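PDB 3G2M: Pcza361.24 from Amycolatopsis orientalis, which probably transfers a methyl group from S-adenosyl-L-methionine to an amino nitrogen of a glycopeptide antibiotic or its precursor. Local coordinates for residues M93-F98 and V155-S160; K122-A127 and D133-V138; Q256-L261 and F266-Q271. All coordinates share one frame; numbering follows the deposited sequence.

Contact 1. Residues M93-F98 and V155-S160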
HETATM    1  N   MSE A  93      20.745  -2.184  14.134  1.00 42.78           N
HETATM    2  CA  MSE A  93      21.919  -2.560  14.916  1.00 46.05           C
HETATM    3  C   MSE A  93      23.236  -2.512  14.148  1.00 44.60           C
HETATM    4  O   MSE A  93      24.280  -2.928  14.669  1.00 44.95           O
HETATM    5  CB  MSE A  93      21.735  -3.964  15.451  1.00 45.53           C
HETATM    6  CG  MSE A  93      20.983  -4.028  16.728  1.00 48.35           C
HETATM    7 SE   MSE A  93      21.164  -5.852  17.231  1.00 53.98          SE
HETATM    8  CE  MSE A  93      22.904  -5.781  18.105  1.00 52.95           C
ATOM      9  N   GLY A  94      23.183  -2.027  12.916  1.00 43.96           N
ATOM     10  CA  GLY A  94      24.377  -1.896  12.098  1.00 43.05           C
ATOM     11  C   GLY A  94      24.624  -3.039  11.132  1.00 42.24           C
ATOM     12  O   GLY A  94      25.768  -3.305  10.773  1.00 42.36           O
ATOM     13  N   ARG A  95      23.557  -3.714  10.713  1.00 41.65           N
ATOM     14  CA  ARG A  95      23.650  -4.750   9.679  1.00 41.01           C
ATOM     15  C   ARG A  95      24.387  -4.223   8.439  1.00 40.21           C
ATOM     16  O   ARG A  95      25.175  -4.946   7.820  1.00 39.91           O
ATOM     17  CB  ARG A  95      22.253  -5.258   9.309  1.00 41.22           C
ATOM     18  CG  ARG A  95      22.233  -6.466   8.368  1.00 41.85           C
ATOM     19  CD  ARG A  95      20.817  -6.760   7.887  1.00 42.05           C
ATOM     20  NE  ARG A  95      20.205  -5.594   7.256  1.00 43.63           N
ATOM     21  CZ  ARG A  95      20.078  -5.413   5.943  1.00 44.63           C
ATOM     22  NH1 ARG A  95      20.505  -6.331   5.085  1.00 45.30           N
ATOM     23  NH2 ARG A  95      19.509  -4.308   5.486  1.00 45.01           N
ATOM     24  N   LEU A  96      24.138  -2.961   8.089  1.00 38.99           N
ATOM     25  CA  LEU A  96      24.885  -2.300   7.017  1.00 38.73           C
ATOM     26  C   LEU A  96      25.936  -1.323   7.543  1.00 38.58           C
ATOM     27  O   LEU A  96      26.934  -1.064   6.868  1.00 38.18           O
ATOM     28  CB  LEU A  96      23.946  -1.567   6.047  1.00 38.60           C
ATOM     29  CG  LEU A  96      22.868  -2.341   5.287  1.00 38.31           C
ATOM     30  CD1 LEU A  96      22.125  -1.383   4.352  1.00 38.88           C
ATOM     31  CD2 LEU A  96      23.434  -3.516   4.506  1.00 37.90           C
ATOM     32  N   THR A  97      25.712  -0.783   8.741  1.00 38.38           N
ATOM     33  CA  THR A  97      26.594   0.248   9.287  1.00 38.81           C
ATOM     34  C   THR A  97      28.033  -0.237   9.468  1.00 39.09           C
ATOM     35  O   THR A  97      28.971   0.486   9.143  1.00 39.20           O
ATOM     36  CB  THR A  97      26.103   0.796  10.641  1.00 38.66           C
ATOM     37  OG1 THR A  97      24.679   0.954  10.619  1.00 39.05           O
ATOM     38  CG2 THR A  97      26.762   2.141  10.945  1.00 38.27           C
ATOM     39  N   PHE A  98      28.198  -1.445   9.995  1.00 39.65           N
ATOM     40  CA  PHE A  98      29.536  -1.991  10.231  1.00 40.16           C
ATOM     41  C   PHE A  98      30.284  -2.276   8.918  1.00 40.30           C
ATOM     42  O   PHE A  98      31.453  -1.903   8.794  1.00 40.59           O
ATOM     43  CB  PHE A  98      29.486  -3.198  11.177  1.00 40.60           C
ATOM     44  CG  PHE A  98      29.185  -2.826  12.607  1.00 41.02           C
ATOM     45  CD1 PHE A  98      30.205  -2.422  13.464  1.00 41.68           C
ATOM     46  CD2 PHE A  98      27.879  -2.853  13.088  1.00 42.50           C
ATOM     47  CE1 PHE A  98      29.932  -2.062  14.786  1.00 41.86           C
ATOM     48  CE2 PHE A  98      27.593  -2.489  14.406  1.00 42.12           C
ATOM     49  CZ  PHE A  98      28.626  -2.096  15.256  1.00 41.96           C
ATOM     50  N   VAL A 155      21.409   7.230   2.952  1.00 32.16           N
ATOM     51  CA  VAL A 155      21.032   5.873   2.524  1.00 32.21           C
ATOM     52  C   VAL A 155      19.895   5.280   3.363  1.00 31.80           C
ATOM     53  O   VAL A 155      19.764   5.572   4.556  1.00 31.23           O
ATOM     54  CB  VAL A 155      22.255   4.881   2.480  1.00 32.42           C
ATOM     55  CG1 VAL A 155      23.326   5.367   1.509  1.00 33.29           C
ATOM     56  CG2 VAL A 155      22.859   4.668   3.848  1.00 34.21           C
ATOM     57  N   ILE A 156      19.066   4.457   2.720  1.00 30.83           N
ATOM     58  CA  ILE A 156      18.018   3.719   3.418  1.00 29.99           C
ATOM     59  C   ILE A 156      17.838   2.336   2.789  1.00 30.23           C
ATOM     60  O   ILE A 156      17.883   2.187   1.566  1.00 29.81           O
ATOM     61  CB  ILE A 156      16.671   4.519   3.484  1.00 29.81           C
ATOM     62  CG1 ILE A 156      15.695   3.884   4.486  1.00 29.85           C
ATOM     63  CG2 ILE A 156      16.025   4.682   2.096  1.00 29.54           C
ATOM     64  CD1 ILE A 156      14.485   4.753   4.791  1.00 29.38           C
ATOM     65  N   SER A 157      17.647   1.335   3.639  1.00 29.85           N
ATOM     66  CA  SER A 157      17.508  -0.042   3.190  1.00 30.80           C
ATOM     67  C   SER A 157      16.051  -0.403   2.923  1.00 30.49           C
ATOM     68  O   SER A 157      15.139   0.157   3.545  1.00 30.43           O
ATOM     69  CB  SER A 157      18.119  -0.990   4.225  1.00 30.83           C
ATOM     70  OG  SER A 157      18.207  -2.312   3.716  1.00 34.31           O
ATOM     71  N   SER A 158      15.840  -1.349   2.003  1.00 29.99           N
ATOM     72  CA  SER A 158      14.496  -1.804   1.628  1.00 29.75           C
ATOM     73  C   SER A 158      13.572  -2.090   2.811  1.00 29.67           C
ATOM     74  O   SER A 158      12.425  -1.656   2.820  1.00 30.03           O
ATOM     75  CB  SER A 158      14.583  -3.062   0.759  1.00 29.28           C
ATOM     76  OG  SER A 158      13.285  -3.434   0.338  1.00 29.53           O
ATOM     77  N   GLY A 159      14.071  -2.839   3.795  1.00 29.78           N
ATOM     78  CA  GLY A 159      13.259  -3.243   4.943  1.00 29.76           C
ATOM     79  C   GLY A 159      12.663  -2.066   5.695  1.00 29.89           C
ATOM     80  O   GLY A 159      11.514  -2.123   6.166  1.00 30.35           O
ATOM     81  N   SER A 160      13.441  -0.995   5.785  1.00 29.40           N
ATOM     82  CA  SER A 160      13.073   0.199   6.540  1.00 29.20           C
ATOM     83  C   SER A 160      12.027   1.068   5.849  1.00 28.96           C
ATOM     84  O   SER A 160      11.035   1.448   6.463  1.00 28.62           O
ATOM     85  CB  SER A 160      14.330   1.029   6.788  1.00 29.16           C
ATOM     86  OG  SER A 160      15.319   0.225   7.400  1.00 29.27           O
TER

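Contact 2. Residues K122-A127 and D133-V138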
ATOM      1  N   LYS A 122      26.541  -1.381  22.400  1.00 44.17           N
ATOM      2  CA  LYS A 122      27.229  -2.559  22.928  1.00 45.15           C
ATOM      3  C   LYS A 122      28.160  -3.163  21.875  1.00 45.66           C
ATOM      4  O   LYS A 122      29.297  -3.523  22.181  1.00 45.67           O
ATOM      5  CB  LYS A 122      26.199  -3.593  23.382  1.00 45.20           C
ATOM      6  CG  LYS A 122      26.673  -4.539  24.462  1.00 46.13           C
ATOM      7  CD  LYS A 122      25.507  -5.360  24.981  1.00 47.72           C
ATOM      8  CE  LYS A 122      25.928  -6.265  26.128  1.00 48.41           C
ATOM      9  NZ  LYS A 122      24.744  -6.888  26.793  1.00 48.75           N
ATOM     10  N   ARG A 123      27.667  -3.256  20.638  1.00 46.19           N
ATOM     11  CA  ARG A 123      28.453  -3.728  19.497  1.00 46.83           C
ATOM     12  C   ARG A 123      29.575  -2.754  19.144  1.00 47.24           C
ATOM     13  O   ARG A 123      30.677  -3.172  18.796  1.00 47.34           O
ATOM     14  CB  ARG A 123      27.556  -3.935  18.272  1.00 46.92           C
ATOM     15  CG  ARG A 123      26.890  -5.299  18.191  1.00 46.90           C
ATOM     16  CD  ARG A 123      26.210  -5.511  16.835  1.00 46.98           C
ATOM     17  N   LEU A 124      29.283  -1.459  19.238  1.00 47.80           N
ATOM     18  CA  LEU A 124      30.248  -0.406  18.932  1.00 48.45           C
ATOM     19  C   LEU A 124      31.374  -0.335  19.972  1.00 49.04           C
ATOM     20  O   LEU A 124      32.489   0.093  19.662  1.00 49.10           O
ATOM     21  CB  LEU A 124      29.529   0.944  18.816  1.00 48.44           C
ATOM     22  CG  LEU A 124      30.026   2.030  17.848  1.00 48.78           C
ATOM     23  CD1 LEU A 124      30.269   1.500  16.432  1.00 48.15           C
ATOM     24  CD2 LEU A 124      29.038   3.190  17.819  1.00 48.40           C
ATOM     25  N   ALA A 125      31.073  -0.760  21.197  1.00 49.58           N
ATOM     26  CA  ALA A 125      32.053  -0.793  22.285  1.00 50.37           C
ATOM     27  C   ALA A 125      33.045  -1.955  22.147  1.00 50.86           C
ATOM     28  O   ALA A 125      34.133  -1.923  22.730  1.00 50.92           O
ATOM     29  CB  ALA A 125      31.339  -0.851  23.635  1.00 50.23           C
ATOM     30  N   GLU A 126      32.660  -2.972  21.380  1.00 51.48           N
ATOM     31  CA  GLU A 126      33.507  -4.142  21.128  1.00 52.19           C
ATOM     32  C   GLU A 126      34.283  -4.019  19.814  1.00 52.34           C
ATOM     33  O   GLU A 126      35.059  -4.912  19.450  1.00 52.45           O
ATOM     34  CB  GLU A 126      32.665  -5.422  21.142  1.00 52.33           C
ATOM     35  CG  GLU A 126      32.286  -5.890  22.542  1.00 53.65           C
ATOM     36  CD  GLU A 126      30.981  -6.676  22.585  1.00 55.59           C
ATOM     37  OE1 GLU A 126      30.597  -7.287  21.559  1.00 56.10           O
ATOM     38  OE2 GLU A 126      30.338  -6.680  23.662  1.00 56.50           O
ATOM     39  N   ALA A 127      34.069  -2.908  19.113  1.00 52.42           N
ATOM     40  CA  ALA A 127      34.789  -2.597  17.882  1.00 52.63           C
ATOM     41  C   ALA A 127      36.064  -1.811  18.203  1.00 52.76           C
ATOM     42  O   ALA A 127      36.129  -1.150  19.243  1.00 52.90           O
ATOM     43  CB  ALA A 127      33.895  -1.807  16.937  1.00 52.56           C
ATOM     44  N   ASP A 133      35.148   5.494  16.547  1.00 49.33           N
ATOM     45  CA  ASP A 133      35.307   6.950  16.411  1.00 48.65           C
ATOM     46  C   ASP A 133      34.672   7.540  15.140  1.00 47.75           C
ATOM     47  O   ASP A 133      34.418   8.747  15.073  1.00 47.60           O
ATOM     48  CB  ASP A 133      36.789   7.345  16.484  1.00 48.97           C
ATOM     49  CG  ASP A 133      37.414   7.069  17.850  1.00 49.68           C
ATOM     50  OD1 ASP A 133      36.676   6.919  18.850  1.00 50.75           O
ATOM     51  OD2 ASP A 133      38.661   6.996  17.920  1.00 50.60           O
ATOM     52  N   ARG A 134      34.421   6.692  14.145  1.00 46.60           N
ATOM     53  CA  ARG A 134      33.828   7.131  12.872  1.00 45.57           C
ATOM     54  C   ARG A 134      32.302   6.962  12.805  1.00 44.69           C
ATOM     55  O   ARG A 134      31.660   7.417  11.850  1.00 44.48           O
ATOM     56  CB  ARG A 134      34.510   6.426  11.695  1.00 45.61           C
ATOM     57  CG  ARG A 134      35.900   6.980  11.379  1.00 46.10           C
ATOM     58  CD  ARG A 134      36.484   6.373  10.119  1.00 45.90           C
ATOM     59  NE  ARG A 134      37.011   5.028  10.344  1.00 46.64           N
ATOM     60  CZ  ARG A 134      36.404   3.901   9.976  1.00 46.92           C
ATOM     61  NH1 ARG A 134      35.229   3.934   9.357  1.00 46.91           N
ATOM     62  NH2 ARG A 134      36.980   2.734  10.227  1.00 47.00           N
ATOM     63  N   CYS A 135      31.730   6.324  13.827  1.00 43.52           N
ATOM     64  CA  CYS A 135      30.290   6.095  13.900  1.00 42.71           C
ATOM     65  C   CYS A 135      29.638   7.009  14.930  1.00 41.87           C
ATOM     66  O   CYS A 135      30.075   7.065  16.080  1.00 41.45           O
ATOM     67  CB  CYS A 135      29.999   4.631  14.239  1.00 43.05           C
ATOM     68  SG  CYS A 135      28.236   4.201  14.281  1.00 43.61           S
ATOM     69  N   THR A 136      28.596   7.721  14.504  1.00 40.71           N
ATOM     70  CA  THR A 136      27.822   8.595  15.383  1.00 39.77           C
ATOM     71  C   THR A 136      26.382   8.098  15.470  1.00 39.13           C
ATOM     72  O   THR A 136      25.667   8.083  14.469  1.00 38.71           O
ATOM     73  CB  THR A 136      27.813  10.057  14.880  1.00 39.77           C
ATOM     74  OG1 THR A 136      29.156  10.536  14.760  1.00 40.39           O
ATOM     75  CG2 THR A 136      27.044  10.968  15.844  1.00 39.97           C
ATOM     76  N   LEU A 137      25.960   7.697  16.665  1.00 38.26           N
ATOM     77  CA  LEU A 137      24.595   7.209  16.866  1.00 37.91           C
ATOM     78  C   LEU A 137      23.634   8.312  17.288  1.00 37.26           C
ATOM     79  O   LEU A 137      23.951   9.122  18.155  1.00 36.41           O
ATOM     80  CB  LEU A 137      24.559   6.064  17.881  1.00 38.09           C
ATOM     81  CG  LEU A 137      25.129   4.720  17.426  1.00 39.15           C
ATOM     82  CD1 LEU A 137      25.147   3.749  18.587  1.00 39.57           C
ATOM     83  CD2 LEU A 137      24.324   4.150  16.275  1.00 39.71           C
ATOM     84  N   VAL A 138      22.455   8.329  16.666  1.00 36.44           N
ATOM     85  CA  VAL A 138      21.447   9.358  16.943  1.00 36.38           C
ATOM     86  C   VAL A 138      20.053   8.744  17.009  1.00 35.58           C
ATOM     87  O   VAL A 138      19.677   7.961  16.134  1.00 35.03           O
ATOM     88  CB  VAL A 138      21.464  10.481  15.854  1.00 36.62           C
ATOM     89  CG1 VAL A 138      20.385  11.521  16.136  1.00 37.40           C
ATOM     90  CG2 VAL A 138      22.825  11.151  15.788  1.00 37.50           C
TER

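Contact 3. Residues Q256-L261 and F266-Q271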
ATOM      1  N   GLN A 256       7.120   2.058  -8.025  1.00 30.56           N
ATOM      2  CA  GLN A 256       6.199   2.872  -7.215  1.00 29.99           C
ATOM      3  C   GLN A 256       6.957   3.886  -6.337  1.00 29.72           C
ATOM      4  O   GLN A 256       6.590   5.061  -6.279  1.00 29.48           O
ATOM      5  CB  GLN A 256       5.279   1.987  -6.351  1.00 30.04           C
ATOM      6  CG  GLN A 256       4.442   2.750  -5.288  1.00 30.38           C
ATOM      7  CD  GLN A 256       3.386   3.671  -5.899  1.00 31.06           C
ATOM      8  OE1 GLN A 256       2.892   3.425  -6.995  1.00 31.50           O
ATOM      9  NE2 GLN A 256       3.030   4.726  -5.179  1.00 30.59           N
ATOM     10  N   VAL A 257       8.005   3.428  -5.657  1.00 29.40           N
ATOM     11  CA  VAL A 257       8.857   4.325  -4.859  1.00 29.02           C
ATOM     12  C   VAL A 257       9.527   5.371  -5.755  1.00 28.70           C
ATOM     13  O   VAL A 257       9.617   6.542  -5.385  1.00 28.44           O
ATOM     14  CB  VAL A 257       9.921   3.549  -4.035  1.00 29.11           C
ATOM     15  CG1 VAL A 257      10.882   4.515  -3.300  1.00 28.63           C
ATOM     16  CG2 VAL A 257       9.252   2.605  -3.044  1.00 28.88           C
ATOM     17  N   VAL A 258       9.988   4.952  -6.933  1.00 28.94           N
ATOM     18  CA  VAL A 258      10.515   5.904  -7.923  1.00 28.62           C
ATOM     19  C   VAL A 258       9.480   6.999  -8.263  1.00 28.73           C
ATOM     20  O   VAL A 258       9.810   8.187  -8.221  1.00 28.42           O
ATOM     21  CB  VAL A 258      11.042   5.202  -9.207  1.00 28.96           C
ATOM     22  CG1 VAL A 258      11.274   6.211 -10.324  1.00 29.16           C
ATOM     23  CG2 VAL A 258      12.336   4.445  -8.907  1.00 28.02           C
ATOM     24  N   ARG A 259       8.242   6.602  -8.575  1.00 28.74           N
ATOM     25  CA  ARG A 259       7.163   7.574  -8.874  1.00 28.95           C
ATOM     26  C   ARG A 259       6.946   8.555  -7.715  1.00 28.66           C
ATOM     27  O   ARG A 259       6.740   9.757  -7.927  1.00 27.49           O
ATOM     28  CB  ARG A 259       5.845   6.867  -9.232  1.00 28.87           C
ATOM     29  CG  ARG A 259       5.885   6.087 -10.555  1.00 29.28           C
ATOM     30  CD  ARG A 259       4.510   5.547 -10.965  1.00 30.44           C
ATOM     31  NE  ARG A 259       4.039   4.429 -10.142  1.00 32.64           N
ATOM     32  CZ  ARG A 259       4.266   3.140 -10.404  1.00 33.09           C
ATOM     33  NH1 ARG A 259       4.970   2.773 -11.472  1.00 32.94           N
ATOM     34  NH2 ARG A 259       3.777   2.208  -9.594  1.00 33.40           N
ATOM     35  N   GLU A 260       6.999   8.033  -6.489  1.00 28.35           N
ATOM     36  CA  GLU A 260       6.837   8.853  -5.292  1.00 28.43           C
ATOM     37  C   GLU A 260       8.001   9.826  -5.090  1.00 28.44           C
ATOM     38  O   GLU A 260       7.792  10.987  -4.722  1.00 28.62           O
ATOM     39  CB  GLU A 260       6.673   7.963  -4.051  1.00 28.20           C
ATOM     40  CG  GLU A 260       5.367   7.176  -4.008  1.00 28.75           C
ATOM     41  CD  GLU A 260       5.260   6.278  -2.785  1.00 28.82           C
ATOM     42  OE1 GLU A 260       6.037   6.478  -1.825  1.00 28.37           O
ATOM     43  OE2 GLU A 260       4.393   5.376  -2.786  1.00 29.72           O
ATOM     44  N   LEU A 261       9.224   9.344  -5.316  1.00 28.53           N
ATOM     45  CA  LEU A 261      10.408  10.195  -5.237  1.00 28.91           C
ATOM     46  C   LEU A 261      10.308  11.381  -6.201  1.00 29.40           C
ATOM     47  O   LEU A 261      10.553  12.524  -5.811  1.00 29.47           O
ATOM     48  CB  LEU A 261      11.675   9.380  -5.504  1.00 28.73           C
ATOM     49  CG  LEU A 261      12.119   8.466  -4.359  1.00 29.13           C
ATOM     50  CD1 LEU A 261      13.115   7.434  -4.877  1.00 27.63           C
ATOM     51  CD2 LEU A 261      12.724   9.298  -3.230  1.00 28.93           C
ATOM     52  N   PHE A 266      12.422  14.903  -6.231  1.00 33.01           N
ATOM     53  CA  PHE A 266      13.711  14.310  -6.590  1.00 33.06           C
ATOM     54  C   PHE A 266      13.754  13.989  -8.077  1.00 33.36           C
ATOM     55  O   PHE A 266      12.720  13.753  -8.700  1.00 33.10           O
ATOM     56  CB  PHE A 266      13.964  13.007  -5.806  1.00 32.85           C
ATOM     57  CG  PHE A 266      14.388  13.214  -4.377  1.00 31.84           C
ATOM     58  CD1 PHE A 266      15.732  13.385  -4.053  1.00 31.95           C
ATOM     59  CD2 PHE A 266      13.447  13.233  -3.356  1.00 32.14           C
ATOM     60  CE1 PHE A 266      16.137  13.570  -2.716  1.00 31.70           C
ATOM     61  CE2 PHE A 266      13.838  13.420  -2.016  1.00 31.36           C
ATOM     62  CZ  PHE A 266      15.181  13.594  -1.703  1.00 32.43           C
ATOM     63  N   ASP A 267      14.965  13.979  -8.628  1.00 33.98           N
ATOM     64  CA  ASP A 267      15.253  13.361  -9.912  1.00 34.89           C
ATOM     65  C   ASP A 267      15.846  11.989  -9.656  1.00 34.61           C
ATOM     66  O   ASP A 267      16.892  11.889  -9.024  1.00 35.24           O
ATOM     67  CB  ASP A 267      16.295  14.177 -10.686  1.00 35.39           C
ATOM     68  CG  ASP A 267      15.724  15.427 -11.309  1.00 37.48           C
ATOM     69  OD1 ASP A 267      14.481  15.555 -11.402  1.00 38.82           O
ATOM     70  OD2 ASP A 267      16.539  16.283 -11.720  1.00 40.10           O
ATOM     71  N   VAL A 268      15.190  10.940 -10.139  1.00 34.55           N
ATOM     72  CA  VAL A 268      15.735   9.584 -10.025  1.00 34.74           C
ATOM     73  C   VAL A 268      16.661   9.342 -11.220  1.00 35.15           C
ATOM     74  O   VAL A 268      16.219   9.274 -12.366  1.00 34.80           O
ATOM     75  CB  VAL A 268      14.613   8.498  -9.879  1.00 34.74           C
ATOM     76  CG1 VAL A 268      15.181   7.090  -9.986  1.00 33.93           C
ATOM     77  CG2 VAL A 268      13.874   8.658  -8.533  1.00 33.59           C
ATOM     78  N   ILE A 269      17.956   9.251 -10.941  1.00 35.68           N
ATOM     79  CA  ILE A 269      18.969   9.277 -12.009  1.00 36.06           C
ATOM     80  C   ILE A 269      19.538   7.904 -12.390  1.00 36.52           C
ATOM     81  O   ILE A 269      20.246   7.779 -13.393  1.00 36.44           O
ATOM     82  CB  ILE A 269      20.122  10.274 -11.685  1.00 35.88           C
ATOM     83  CG1 ILE A 269      20.776   9.938 -10.341  1.00 36.01           C
ATOM     84  CG2 ILE A 269      19.594  11.714 -11.708  1.00 36.34           C
ATOM     85  CD1 ILE A 269      22.034  10.751 -10.024  1.00 36.03           C
ATOM     86  N   ALA A 270      19.252   6.890 -11.576  1.00 36.81           N
ATOM     87  CA  ALA A 270      19.632   5.508 -11.889  1.00 37.52           C
ATOM     88  C   ALA A 270      18.872   4.513 -11.023  1.00 38.03           C
ATOM     89  O   ALA A 270      18.582   4.792  -9.862  1.00 38.33           O
ATOM     90  CB  ALA A 270      21.138   5.306 -11.741  1.00 37.35           C
ATOM     91  N   GLN A 271      18.538   3.365 -11.612  1.00 38.90           N
ATOM     92  CA  GLN A 271      17.934   2.232 -10.902  1.00 39.70           C
ATOM     93  C   GLN A 271      18.665   0.989 -11.370  1.00 39.85           C
ATOM     94  O   GLN A 271      18.605   0.641 -12.556  1.00 40.33           O
ATOM     95  CB  GLN A 271      16.455   2.058 -11.248  1.00 39.89           C
ATOM     96  CG  GLN A 271      15.563   3.273 -11.134  1.00 41.01           C
ATOM     97  CD  GLN A 271      14.143   2.981 -11.615  1.00 40.46           C
ATOM     98  OE1 GLN A 271      13.577   1.920 -11.334  1.00 43.04           O
ATOM     99  NE2 GLN A 271      13.571   3.916 -12.342  1.00 40.92           N
TER

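Contact 1. Residues M93-F98 and V155-S160
Ser-157 OG lies between an arginine and a glutamate: it is 3.0 Å from Arg-95 NH2 and shares a hydrogen bond with Glu-71 OE2. The other carboxylate oxygen of Glu-71 forms a salt bridge with Arg-95 NH1, so a single acidic residue from helix 69-79 engages both sides of the contact. The hydroxyl stands near the plane of the guanidinium, at its edge, and Ser-157 CB is also at that edge, 3.8 Å from Arg-95 NH2. With OG anti to the backbone N (chi1 -170°), the serine turns its oxygen to this polar group and makes no capping bond to the helix that starts just after it. Arginine suits the opposite side because its chain is long enough to span the gap. It runs extended as far as CD and then bends at chi3 (55°), which turns the flat end to the serine. Leu-96 supplies the apolar part of the contact: its CD1 reaches to 4.0 Å from Ser-157 CB, while its CD2 lies 3.9 Å above the guanidinium plane of Arg-95, toward the rim of that face. The segment 93-98, with Gly-94 near its start, belongs to the glycine-rich loop of a class I methyltransferase, placed after the first strand of the sheet and leading into helix 97-101, while Ser-157 follows strand 151-156. Arg-95 and Ser-157 both bind S-adenosyl-L-methionine and S-adenosyl-L-homocysteine in structures of this protein, although neither ligand is bound to this chain. The carboxylate of Glu-71 probably balances the arginine's charge and restrains both side chains, which would keep two cofactor-binding groups in place even when the pocket holds no ligand.

Contact 2. Residues K122-A127 and D133-V138
Between Leu-124 and its partners Cys-135 and Leu-137 there is no ring or other flat group; an aromatic neighbour of Leu-124 is Phe-98 of helix 97-101, whose CE1 lies 3.9 Å from Leu-124 CD1. Both leucine methyls meet the cysteine, with Leu-124 CD1 3.8 Å from Cys-135 CB and CD2 3.8 Å from Cys-135 SG, so the fork of the leucine sits across the CB-SG bond. A first torsion some 33° off the anti position (chi1 -147°) sets both methyls against the cysteine. From the strand, Cys-135 extends SG anti to its backbone N (chi1 -177°), and two residues on, Leu-137 brings its CD1 to 4.0 Å from Leu-124 CD2. The two segments belong to a beta-alpha-beta crossover of the Rossmann-like methyltransferase sheet: strand 107-111 leads into helix 114-125, and, after the short helix 129-132, the chain returns as the parallel strand 135-139, an outermost strand of the sheet within this chain. Strand alternation turns Cys-135 and Leu-137 to the helix and Thr-136 away from it, which suits residues that bury readily at the first two positions and a polar one at the third. A small, weakly polar thiol fits close under the branched leucine. Leu-137 also packs on Leu-117 and Phe-120 farther back along the helix, while the carbonyl oxygen of Leu-124 accepts a hydrogen bond from Arg-132 NH1.

Contact 3. Residues Q256-L261 and F266-Q271
Val-268 and Gln-271 both face Val-258, although they stand three places apart on one strand, where plain alternation would put them on different sides. The cause is a classic beta bulge: Ile-269 and Ala-270 together pair with Glu-288 of the neighbouring antiparallel strand. Val-258 can therefore meet Val-268 through its CG1, 4.0 Å from Val-268 CG2, and Gln-271 through its other methyl, CG2, 3.6 Å from the amide carbon Gln-271 CD. Val-268 CG2 also packs 3.8 Å from Leu-261 CB, the two side chains crossing at about a right angle. Branched, compact valines suit this place, where the axes of segments 256-261 and 267-271 approach to 8.4 Å, their directions 134° apart. Where the chain turns back, Phe-266 N donates to Leu-261 O at 3.1 Å in a moderately bent bond (N-H...O 151°), the donor tilted from the carbonyl plane. That oxygen lies in the plane of the Phe-266 ring, at its edge. With CG anti to the carbonyl carbon (chi1 -77°), the ring drops beside Leu-261, its CD2 4.0 Å from Leu-261 CD2, and continues onto Val-176 of helix 166-179. Helix 254-263 is thus folded back on strand 267-274, an outermost strand of the methyltransferase sheet within this chain. Apolar side chains make most of this contact, and two donors, Phe-266 N and Ser-264 OG, meet the Leu-261 oxygen near the helix end, paying for its polarity among them.

All three contacts reach the same seven-stranded sheet. Contact 2 is nested in the chain between the two segments of contact 1; their centres are about 15 Å apart and they touch, with Met-93 CE 3.6 Å from Arg-123 CD and Thr-97 CG2 4.2 Å from Cys-135 SG. Contact 1 holds two cofactor-binding residues, Arg-95 and Ser-157. Contact 2 comes near the same pocket through Leu-137, whose side chain is about 6 Å from that of Glu-111, another residue of the site. Contact 3 lies away from the annotated sites: its centre is about 19 Å from that of contact 1 and about 32 Å from that of contact 2, across the chain's centre from the latter.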